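Local structure of MmeI (Methylophilus methylotrophus, 5HR4) at residues 187-192 with 224-229; 191-196 with 231-236; 853-858 with 863-868; 633-638 with 900-905. The protein is a type IIL restriction-modification enzyme that probably transfers a methyl group from S-adenosyl-L-methionine to adenine N6 in DNA. All blocks are in the same frame, centred on the assembly; numbering follows the deposited sequence.

Interaction 1: residues 187-192 with 224-229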
# COMPACT_ATOMS: atom_id res chain seq x y z
N GLU A 187 -5.12 -0.55 26.62
CA GLU A 187 -5.82 -0.95 25.41
C GLU A 187 -7.21 -1.49 25.72
O GLU A 187 -8.18 -1.17 25.02
CB GLU A 187 -5.01 -2.00 24.65
CG GLU A 187 -3.51 -1.81 24.62
CD GLU A 187 -3.05 -0.47 24.06
OE1 GLU A 187 -1.83 -0.17 24.12
OE2 GLU A 187 -3.91 0.30 23.56
N LEU A 188 -7.32 -2.34 26.75
CA LEU A 188 -8.62 -2.93 27.05
C LEU A 188 -9.51 -1.98 27.84
O LEU A 188 -10.74 -2.01 27.69
CB LEU A 188 -8.43 -4.25 27.79
CG LEU A 188 -9.57 -5.05 28.44
CD1 LEU A 188 -10.75 -5.27 27.51
CD2 LEU A 188 -9.00 -6.38 28.84
N TYR A 189 -8.92 -1.11 28.68
CA TYR A 189 -9.72 -0.07 29.32
C TYR A 189 -10.47 0.74 28.27
O TYR A 189 -11.68 0.96 28.38
CB TYR A 189 -8.81 0.85 30.14
CG TYR A 189 -9.50 1.63 31.24
CD1 TYR A 189 -10.10 2.85 30.98
CD2 TYR A 189 -9.51 1.16 32.55
CE1 TYR A 189 -10.72 3.57 31.99
CE2 TYR A 189 -10.12 1.87 33.56
CZ TYR A 189 -10.74 3.08 33.28
OH TYR A 189 -11.35 3.81 34.29
N LEU A 190 -9.77 1.14 27.21
CA LEU A 190 -10.34 2.09 26.26
C LEU A 190 -11.39 1.42 25.39
O LEU A 190 -12.51 1.92 25.22
CB LEU A 190 -9.22 2.68 25.41
CG LEU A 190 -9.58 4.01 24.74
CD1 LEU A 190 -9.36 5.20 25.69
CD2 LEU A 190 -8.80 4.17 23.44
N VAL A 191 -11.06 0.25 24.86
CA VAL A 191 -12.02 -0.54 24.10
C VAL A 191 -13.25 -0.89 24.95
O VAL A 191 -14.37 -0.95 24.43
CB VAL A 191 -11.28 -1.78 23.55
CG1 VAL A 191 -11.85 -3.08 24.12
CG2 VAL A 191 -11.23 -1.76 22.02
N ARG A 192 -13.09 -1.07 26.26
CA ARG A 192 -14.27 -1.19 27.11
C ARG A 192 -15.10 0.10 27.10
O ARG A 192 -16.32 0.06 26.89
CB ARG A 192 -13.87 -1.56 28.53
CG ARG A 192 -13.53 -3.03 28.71
CD ARG A 192 -12.76 -3.25 30.00
NE ARG A 192 -12.56 -4.66 30.29
CZ ARG A 192 -12.40 -5.15 31.52
NH1 ARG A 192 -12.42 -4.33 32.56
NH2 ARG A 192 -12.25 -6.46 31.70
N ASP A 224 -12.76 10.95 41.64
CA ASP A 224 -13.36 9.66 41.96
C ASP A 224 -13.81 8.87 40.73
O ASP A 224 -14.31 7.75 40.89
CB ASP A 224 -14.54 9.85 42.92
CG ASP A 224 -15.75 10.54 42.26
OD1 ASP A 224 -15.59 11.25 41.24
OD2 ASP A 224 -16.87 10.37 42.80
N LEU A 225 -13.63 9.39 39.52
CA LEU A 225 -14.24 8.76 38.36
C LEU A 225 -13.72 7.35 38.14
O LEU A 225 -14.49 6.45 37.77
CB LEU A 225 -14.01 9.60 37.10
CG LEU A 225 -14.45 8.91 35.83
CD1 LEU A 225 -15.97 8.63 35.85
CD2 LEU A 225 -14.08 9.80 34.67
N ALA A 226 -12.43 7.13 38.36
CA ALA A 226 -11.88 5.83 38.01
C ALA A 226 -12.30 4.74 38.98
O ALA A 226 -12.28 3.56 38.61
CB ALA A 226 -10.36 5.89 37.92
N HIS A 227 -12.66 5.11 40.22
CA HIS A 227 -13.19 4.11 41.14
C HIS A 227 -14.52 3.59 40.64
O HIS A 227 -14.72 2.37 40.54
CB HIS A 227 -13.36 4.67 42.56
CG HIS A 227 -12.22 5.50 43.05
ND1 HIS A 227 -10.90 5.19 42.79
CD2 HIS A 227 -12.20 6.64 43.79
CE1 HIS A 227 -10.12 6.10 43.34
NE2 HIS A 227 -10.88 6.99 43.96
N HIS A 228 -15.44 4.51 40.32
CA HIS A 228 -16.76 4.12 39.85
C HIS A 228 -16.68 3.34 38.55
O HIS A 228 -17.43 2.39 38.35
CB HIS A 228 -17.64 5.35 39.66
CG HIS A 228 -18.06 6.02 40.93
ND1 HIS A 228 -19.35 5.98 41.40
CD2 HIS A 228 -17.36 6.77 41.82
CE1 HIS A 228 -19.43 6.67 42.52
NE2 HIS A 228 -18.24 7.16 42.80
N ILE A 229 -15.79 3.73 37.65
CA ILE A 229 -15.69 2.96 36.41
C ILE A 229 -15.23 1.54 36.73
O ILE A 229 -15.78 0.57 36.19
CB ILE A 229 -14.79 3.68 35.38
CG1 ILE A 229 -15.53 4.91 34.86
CG2 ILE A 229 -14.45 2.78 34.20
CD1 ILE A 229 -14.84 5.63 33.72
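Tyr189 and Ile229 bring together helix 183-200 and the first turns of helix 225-235, two helices of the all-helical segment that matches the MmeI helicase spacer family. The backbones stay well apart, with the CA atoms of Tyr189 and Ile229 9.8 Å from each other, so the gap is bridged mostly by the long tyrosine side chain. Tyr189 sends its ring out of helix 183-200, its CG turned away from the backbone N (chi1 -158°), and delivers the phenol end to the other helix. The two side chains cross at about a right angle. Ile229 answers with its CG2 branch, which approaches the ring obliquely and lies 3.8 Å from CZ of Tyr189. The hydroxyl lies against the same residue: OH of Tyr189 is 3.6 Å from CB of Ile229 and 4.0 Å from its CD1. One turn earlier on the same helix, CB of Ala226 adds a looser contact, 4.3 Å from OH of Tyr189. Other aromatic groups pack round the ring: Tyr189 meets Phe233 and Tyr181 edge-to-face, and Phe271 from a nearby loop also touches it. Cys283, which binds the calcium ion, has its side chain about 9 Å from that of Ile229. All three touching residues are buried, and no hydrogen bond links the segments. The tyrosine therefore bridges the helices without a polar bond between the two segments, by van der Waals contact of its phenol end with aliphatic carbon.

Interaction 2: residues 191-196 with 231-236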
# COMPACT_ATOMS: atom_id res chain seq x y z
N VAL A 191 -11.06 0.25 24.86
CA VAL A 191 -12.02 -0.54 24.10
C VAL A 191 -13.25 -0.89 24.95
O VAL A 191 -14.37 -0.95 24.43
CB VAL A 191 -11.28 -1.78 23.55
CG1 VAL A 191 -11.85 -3.08 24.12
CG2 VAL A 191 -11.23 -1.76 22.02
N ARG A 192 -13.09 -1.07 26.26
CA ARG A 192 -14.27 -1.19 27.11
C ARG A 192 -15.10 0.10 27.10
O ARG A 192 -16.32 0.06 26.89
CB ARG A 192 -13.87 -1.56 28.53
CG ARG A 192 -13.53 -3.03 28.71
CD ARG A 192 -12.76 -3.25 30.00
NE ARG A 192 -12.56 -4.66 30.29
CZ ARG A 192 -12.40 -5.15 31.52
NH1 ARG A 192 -12.42 -4.33 32.56
NH2 ARG A 192 -12.25 -6.46 31.70
N LEU A 193 -14.46 1.25 27.34
CA LEU A 193 -15.18 2.53 27.24
C LEU A 193 -15.89 2.67 25.91
O LEU A 193 -17.01 3.19 25.84
CB LEU A 193 -14.21 3.69 27.42
CG LEU A 193 -13.55 3.68 28.78
CD1 LEU A 193 -12.36 4.62 28.73
CD2 LEU A 193 -14.55 4.13 29.81
N LEU A 194 -15.25 2.23 24.84
CA LEU A 194 -15.87 2.33 23.53
C LEU A 194 -17.18 1.57 23.50
O LEU A 194 -18.19 2.07 22.98
CB LEU A 194 -14.91 1.80 22.47
CG LEU A 194 -15.43 1.90 21.05
CD1 LEU A 194 -15.68 3.36 20.70
CD2 LEU A 194 -14.39 1.27 20.14
N PHE A 195 -17.19 0.37 24.06
CA PHE A 195 -18.42 -0.40 24.11
C PHE A 195 -19.47 0.33 24.94
O PHE A 195 -20.64 0.37 24.57
CB PHE A 195 -18.15 -1.79 24.68
CG PHE A 195 -19.39 -2.58 24.94
CD1 PHE A 195 -20.10 -2.43 26.11
CD2 PHE A 195 -19.84 -3.50 24.01
CE1 PHE A 195 -21.24 -3.15 26.35
CE2 PHE A 195 -20.98 -4.24 24.24
CZ PHE A 195 -21.68 -4.06 25.41
N CYS A 196 -19.06 0.93 26.05
CA CYS A 196 -20.04 1.67 26.84
C CYS A 196 -20.61 2.85 26.05
O CYS A 196 -21.81 3.13 26.13
CB CYS A 196 -19.43 2.11 28.16
SG CYS A 196 -19.15 0.73 29.30
N THR A 231 -15.82 -0.29 39.38
CA THR A 231 -16.97 -1.08 39.83
C THR A 231 -17.94 -1.33 38.68
O THR A 231 -18.55 -2.40 38.60
CB THR A 231 -17.72 -0.39 40.98
OG1 THR A 231 -16.81 -0.09 42.05
CG2 THR A 231 -18.81 -1.30 41.52
N LEU A 232 -18.11 -0.34 37.80
CA LEU A 232 -18.94 -0.56 36.63
C LEU A 232 -18.41 -1.75 35.83
O LEU A 232 -19.16 -2.68 35.52
CB LEU A 232 -19.00 0.70 35.77
CG LEU A 232 -19.75 0.62 34.43
CD1 LEU A 232 -21.23 0.18 34.54
CD2 LEU A 232 -19.66 1.94 33.74
N PHE A 233 -17.10 -1.76 35.57
CA PHE A 233 -16.53 -2.90 34.85
C PHE A 233 -16.78 -4.21 35.58
O PHE A 233 -16.91 -5.25 34.94
CB PHE A 233 -15.03 -2.72 34.65
CG PHE A 233 -14.67 -1.68 33.64
CD1 PHE A 233 -15.62 -1.16 32.77
CD2 PHE A 233 -13.37 -1.22 33.55
CE1 PHE A 233 -15.28 -0.21 31.83
CE2 PHE A 233 -13.02 -0.27 32.61
CZ PHE A 233 -13.98 0.24 31.74
N TYR A 234 -16.84 -4.18 36.91
CA TYR A 234 -17.12 -5.43 37.61
C TYR A 234 -18.60 -5.81 37.46
O TYR A 234 -18.92 -6.98 37.23
CB TYR A 234 -16.70 -5.36 39.08
CG TYR A 234 -17.38 -6.42 39.91
CD1 TYR A 234 -16.90 -7.74 39.96
CD2 TYR A 234 -18.55 -6.13 40.62
CE1 TYR A 234 -17.56 -8.72 40.71
CE2 TYR A 234 -19.20 -7.10 41.37
CZ TYR A 234 -18.71 -8.38 41.42
OH TYR A 234 -19.39 -9.31 42.17
N VAL A 235 -19.51 -4.83 37.58
CA VAL A 235 -20.94 -5.14 37.44
C VAL A 235 -21.22 -5.74 36.08
O VAL A 235 -21.83 -6.82 35.98
CB VAL A 235 -21.80 -3.89 37.67
CG1 VAL A 235 -23.24 -4.18 37.23
CG2 VAL A 235 -21.78 -3.48 39.12
N LEU A 236 -20.80 -5.07 35.00
CA LEU A 236 -21.03 -5.56 33.64
C LEU A 236 -20.53 -6.99 33.42
O LEU A 236 -20.83 -7.57 32.36
CB LEU A 236 -20.37 -4.63 32.63
CG LEU A 236 -20.87 -3.19 32.57
CD1 LEU A 236 -19.91 -2.36 31.75
CD2 LEU A 236 -22.28 -3.14 31.96
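The Phe233 ring carries the aliphatic part of Arg192 on one face: CD stands over the ring centre, 4.0 Å from the centroid and 12° off the normal, in a CH-pi contact. The guanidinium stands nearly upright on the ring, the planes 80° apart, and turns its NH1 edge to Phe233, with NH1 3.4 Å from CD2. CZ of Arg192 lies 5.0 Å from the ring centroid, an off-centre cation-pi pair. Nearer the backbone, CB of Arg192 rests 3.7 Å from CZ of Phe233, while CD2 of Leu193 comes to the same CZ obliquely. Arg192 runs extended from CG to NE, and its far end is fixed by NE to Leu261 O and NH2 to Glu264 O, which should hold the guanidinium's rotation. Replacing Phe233 with an alanine would probably open a gap beneath CD of Arg192 and take away the pi partner of its buried charge. One turn on, SG of Cys196 meets CD1 of Leu236 at 4.0 Å, both side chains directed into the interface. Side chains spaced three or four residues apart thus meet along helices 183-200 and 225-235, the pattern of helix-on-helix packing, here within the spacer region of MmeI.

Interaction 3: residues 853-858 with 863-868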
# COMPACT_ATOMS: atom_id res chain seq x y z
N ALA A 853 10.05 19.20 -21.28
CA ALA A 853 8.74 18.93 -20.71
C ALA A 853 7.65 19.54 -21.59
O ALA A 853 6.71 18.85 -21.99
CB ALA A 853 8.64 19.47 -19.29
N GLY A 854 7.80 20.82 -21.94
CA GLY A 854 6.80 21.48 -22.77
C GLY A 854 6.65 20.85 -24.13
O GLY A 854 5.54 20.80 -24.67
N LEU A 855 7.74 20.34 -24.70
CA LEU A 855 7.67 19.73 -26.02
C LEU A 855 7.10 18.32 -25.98
O LEU A 855 6.51 17.88 -26.98
CB LEU A 855 9.05 19.69 -26.66
CG LEU A 855 9.46 20.99 -27.36
CD1 LEU A 855 10.96 21.14 -27.38
CD2 LEU A 855 8.92 20.97 -28.77
N TYR A 856 7.27 17.59 -24.88
CA TYR A 856 6.81 16.21 -24.82
C TYR A 856 5.58 15.99 -23.95
O TYR A 856 5.17 14.84 -23.75
CB TYR A 856 7.95 15.30 -24.36
CG TYR A 856 8.90 14.92 -25.48
CD1 TYR A 856 9.81 15.84 -25.98
CD2 TYR A 856 8.87 13.65 -26.03
CE1 TYR A 856 10.68 15.49 -27.01
CE2 TYR A 856 9.73 13.29 -27.06
CZ TYR A 856 10.63 14.21 -27.54
OH TYR A 856 11.48 13.83 -28.56
N ASP A 857 4.98 17.05 -23.44
CA ASP A 857 3.61 16.93 -22.98
C ASP A 857 2.71 16.63 -24.18
O ASP A 857 2.74 17.39 -25.16
CB ASP A 857 3.21 18.22 -22.29
CG ASP A 857 1.73 18.32 -22.05
OD1 ASP A 857 1.03 17.27 -22.03
OD2 ASP A 857 1.27 19.47 -21.88
N PRO A 858 1.93 15.55 -24.18
CA PRO A 858 1.19 15.18 -25.40
C PRO A 858 -0.01 16.09 -25.71
O PRO A 858 -0.45 16.14 -26.87
CB PRO A 858 0.76 13.73 -25.14
CG PRO A 858 0.77 13.59 -23.68
CD PRO A 858 1.87 14.48 -23.16
N SER A 863 2.99 19.41 -33.66
CA SER A 863 2.73 18.32 -34.60
C SER A 863 3.97 17.98 -35.42
O SER A 863 4.12 16.85 -35.91
CB SER A 863 1.55 18.66 -35.51
OG SER A 863 1.71 19.91 -36.15
N GLU A 864 4.88 18.94 -35.58
CA GLU A 864 6.11 18.66 -36.30
C GLU A 864 6.97 17.63 -35.55
O GLU A 864 7.65 16.81 -36.18
CB GLU A 864 6.88 19.96 -36.54
CG GLU A 864 8.12 19.81 -37.40
CD GLU A 864 9.08 20.96 -37.21
OE1 GLU A 864 8.68 21.98 -36.59
OE2 GLU A 864 10.24 20.84 -37.67
N LEU A 865 6.92 17.64 -34.21
CA LEU A 865 7.67 16.65 -33.45
C LEU A 865 6.99 15.29 -33.51
O LEU A 865 7.65 14.27 -33.72
CB LEU A 865 7.83 17.10 -32.00
CG LEU A 865 8.76 16.23 -31.13
CD1 LEU A 865 10.12 16.03 -31.78
CD2 LEU A 865 8.91 16.84 -29.75
N LEU A 866 5.67 15.27 -33.33
CA LEU A 866 4.93 14.02 -33.44
C LEU A 866 5.23 13.31 -34.75
O LEU A 866 5.36 12.08 -34.79
CB LEU A 866 3.43 14.29 -33.31
CG LEU A 866 2.60 13.02 -33.41
CD1 LEU A 866 3.08 11.97 -32.38
CD2 LEU A 866 1.14 13.36 -33.22
N LYS A 867 5.37 14.09 -35.84
CA LYS A 867 5.60 13.48 -37.14
C LYS A 867 6.95 12.77 -37.18
O LYS A 867 7.04 11.59 -37.54
CB LYS A 867 5.49 14.54 -38.24
N ALA A 868 8.02 13.48 -36.78
CA ALA A 868 9.35 12.86 -36.73
C ALA A 868 9.34 11.60 -35.88
O ALA A 868 9.96 10.59 -36.24
CB ALA A 868 10.39 13.85 -36.22
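Tyr856 brings its ring to Leu865, and the approach is closest at CE1. CB leaves the backbone with CG beside the backbone N (chi1 -82°), which swings the ring over to helix 863-880. CD1 of Tyr856 is the first ring atom in touch, 4.0 Å from CD2 of Leu865; CE1 comes closer, at 3.5 Å from that methyl, and CZ lies 3.8 Å from it. The methyl reaches the ring obliquely, and the two side chains cross at about a right angle. At the tip, OH of Tyr856 lies 4.1 Å from CD1 of Leu865, but its polar partners are Arg844, whose NH2 donates to it, and His869, bonded through NE2. The His869 ring also meets that of Tyr856, their planes at about 80°. The setting is a helix-loop-helix connection in the C-terminal domain: the short helix 852-856 ends, Asp857 leaves helical geometry, and a few residues later helix 863-880 starts. A phenylalanine in place of Tyr856 could keep the ring against Leu865 but would probably leave Arg844 and His869 without their shared hydroxyl partner. Leu865 reaches into the joint with CG anti to its backbone N (chi1 -172°), and its CD2 touches Leu855 as well as Tyr856, 4.2 Å from CB and 3.8 Å from the carbonyl O of Leu855. Ile840 of helix 827-845 touches both Tyr856 and Leu865, Ala843 of that helix touches Leu865 as well, and the bound nucleic acid comes within about 5 Å of the contact, nearest atom to nearest atom.

Interaction 4: residues 633-638 with 900-905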
# COMPACT_ATOMS: atom_id res chain seq x y z
N PRO A 633 23.70 -6.19 -21.74
CA PRO A 633 22.52 -6.34 -22.62
C PRO A 633 22.47 -7.67 -23.36
O PRO A 633 23.50 -8.21 -23.77
CB PRO A 633 22.66 -5.17 -23.60
CG PRO A 633 23.61 -4.23 -22.96
CD PRO A 633 24.56 -5.09 -22.19
N ILE A 634 21.24 -8.19 -23.56
CA ILE A 634 21.05 -9.38 -24.41
C ILE A 634 21.19 -9.02 -25.87
O ILE A 634 21.47 -9.89 -26.71
CB ILE A 634 19.68 -10.06 -24.21
CG1 ILE A 634 18.56 -9.03 -24.18
CG2 ILE A 634 19.67 -11.00 -23.01
CD1 ILE A 634 17.18 -9.65 -24.37
N SER A 635 20.94 -7.76 -26.23
CA SER A 635 21.10 -7.34 -27.60
C SER A 635 22.50 -6.75 -27.81
O SER A 635 23.27 -6.55 -26.87
CB SER A 635 20.04 -6.31 -28.00
OG SER A 635 18.76 -6.90 -28.08
N LYS A 636 22.81 -6.50 -29.07
CA LYS A 636 24.07 -5.88 -29.46
C LYS A 636 23.88 -4.38 -29.31
O LYS A 636 23.39 -3.71 -30.22
CB LYS A 636 24.45 -6.29 -30.88
N LEU A 637 24.25 -3.86 -28.13
CA LEU A 637 24.07 -2.45 -27.79
C LEU A 637 25.24 -1.98 -26.94
O LEU A 637 25.82 -2.78 -26.19
CB LEU A 637 22.76 -2.23 -27.01
CG LEU A 637 21.46 -2.57 -27.70
CD1 LEU A 637 20.39 -2.67 -26.64
CD2 LEU A 637 21.14 -1.48 -28.68
N PRO A 638 25.57 -0.69 -26.99
CA PRO A 638 26.61 -0.15 -26.11
C PRO A 638 26.15 -0.13 -24.66
O PRO A 638 24.99 0.18 -24.38
CB PRO A 638 26.82 1.28 -26.63
CG PRO A 638 25.99 1.37 -27.91
CD PRO A 638 24.90 0.38 -27.75
N GLN A 900 11.79 -13.71 -25.55
CA GLN A 900 11.88 -15.12 -25.20
C GLN A 900 12.73 -15.89 -26.21
O GLN A 900 13.50 -16.78 -25.82
CB GLN A 900 10.49 -15.73 -25.09
CG GLN A 900 10.49 -16.94 -24.19
CD GLN A 900 9.13 -17.53 -24.02
OE1 GLN A 900 8.14 -17.02 -24.58
NE2 GLN A 900 9.05 -18.60 -23.23
N LYS A 901 12.61 -15.57 -27.50
CA LYS A 901 13.47 -16.19 -28.50
C LYS A 901 14.94 -15.97 -28.16
O LYS A 901 15.74 -16.91 -28.22
CB LYS A 901 13.14 -15.66 -29.90
N MET A 902 15.30 -14.74 -27.76
CA MET A 902 16.68 -14.46 -27.37
C MET A 902 17.04 -15.12 -26.05
O MET A 902 18.10 -15.74 -25.93
CB MET A 902 16.89 -12.95 -27.29
CG MET A 902 16.77 -12.25 -28.62
SD MET A 902 17.12 -10.50 -28.49
CE MET A 902 17.76 -10.15 -30.13
N THR A 903 16.18 -14.99 -25.03
CA THR A 903 16.48 -15.61 -23.74
C THR A 903 16.50 -17.13 -23.80
O THR A 903 16.96 -17.76 -22.84
CB THR A 903 15.46 -15.16 -22.68
N SER A 904 16.01 -17.73 -24.88
CA SER A 904 16.11 -19.17 -25.07
C SER A 904 17.41 -19.59 -25.76
O SER A 904 17.62 -20.78 -25.99
CB SER A 904 14.90 -19.68 -25.86
N LEU A 905 18.29 -18.64 -26.07
CA LEU A 905 19.53 -18.92 -26.79
C LEU A 905 20.75 -18.51 -25.97
O LEU A 905 20.88 -18.88 -24.80
CB LEU A 905 19.53 -18.21 -28.14
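Ile634 and Met902 bring the backbones nearest, their CA atoms 7.3 Å apart, where a loop without regular structure passes the last turn of helix 888-903. The loop precedes strand 641-642 in the target recognition domain and the helix ends the modelled C-terminal domain, so this is a small interdomain contact between parts 262 residues apart in sequence. Met902 does the reaching. Its CG lies beside the backbone N (chi1 -66°), and the chain then runs extended, carrying the thioether across to the loop. There SD of Met902 lies 4.2 Å from CD1 of Ile634, an apolar touch on a partly exposed surface. Ser635, which is buried, meets the far end of the same chain. Its hydroxyl makes no hydrogen bond to the helix: OG is bonded to Phe820 O and, weakly, to Trp822 N. A backbone hydrogen bond between Ile634 and Asn818 also joins the loop to that part of the chain. Across the contact, OG of Ser635 is equally far from the sulfur and the terminal methyl of Met902, 4.0 Å from SD and 4.0 Å from CE.

In the fold
Interactions 1 and 2 are successive parts of one interface, between helices 183-200 and 225-235; their centres are 7 Å apart and CE2 of Tyr189 packs 3.7 Å from CE2 of Phe233. The calcium ion is not far off: the side chain of Cys196 is about 10 Å from it, without contact. Interactions 3 and 4 are on the opposite side of the chain's centre, the centre of interaction 3 being 67 Å from those of interactions 1 and 2. They do not touch each other, with nearest atoms about 18 Å apart, but use consecutive helices, 863-880 and 888-903. The nucleic acid passes nearer to them: by nearest atoms, about 5 Å from interaction 3 and 10 Å from interaction 4, against about 20 Å for interactions 1 and 2.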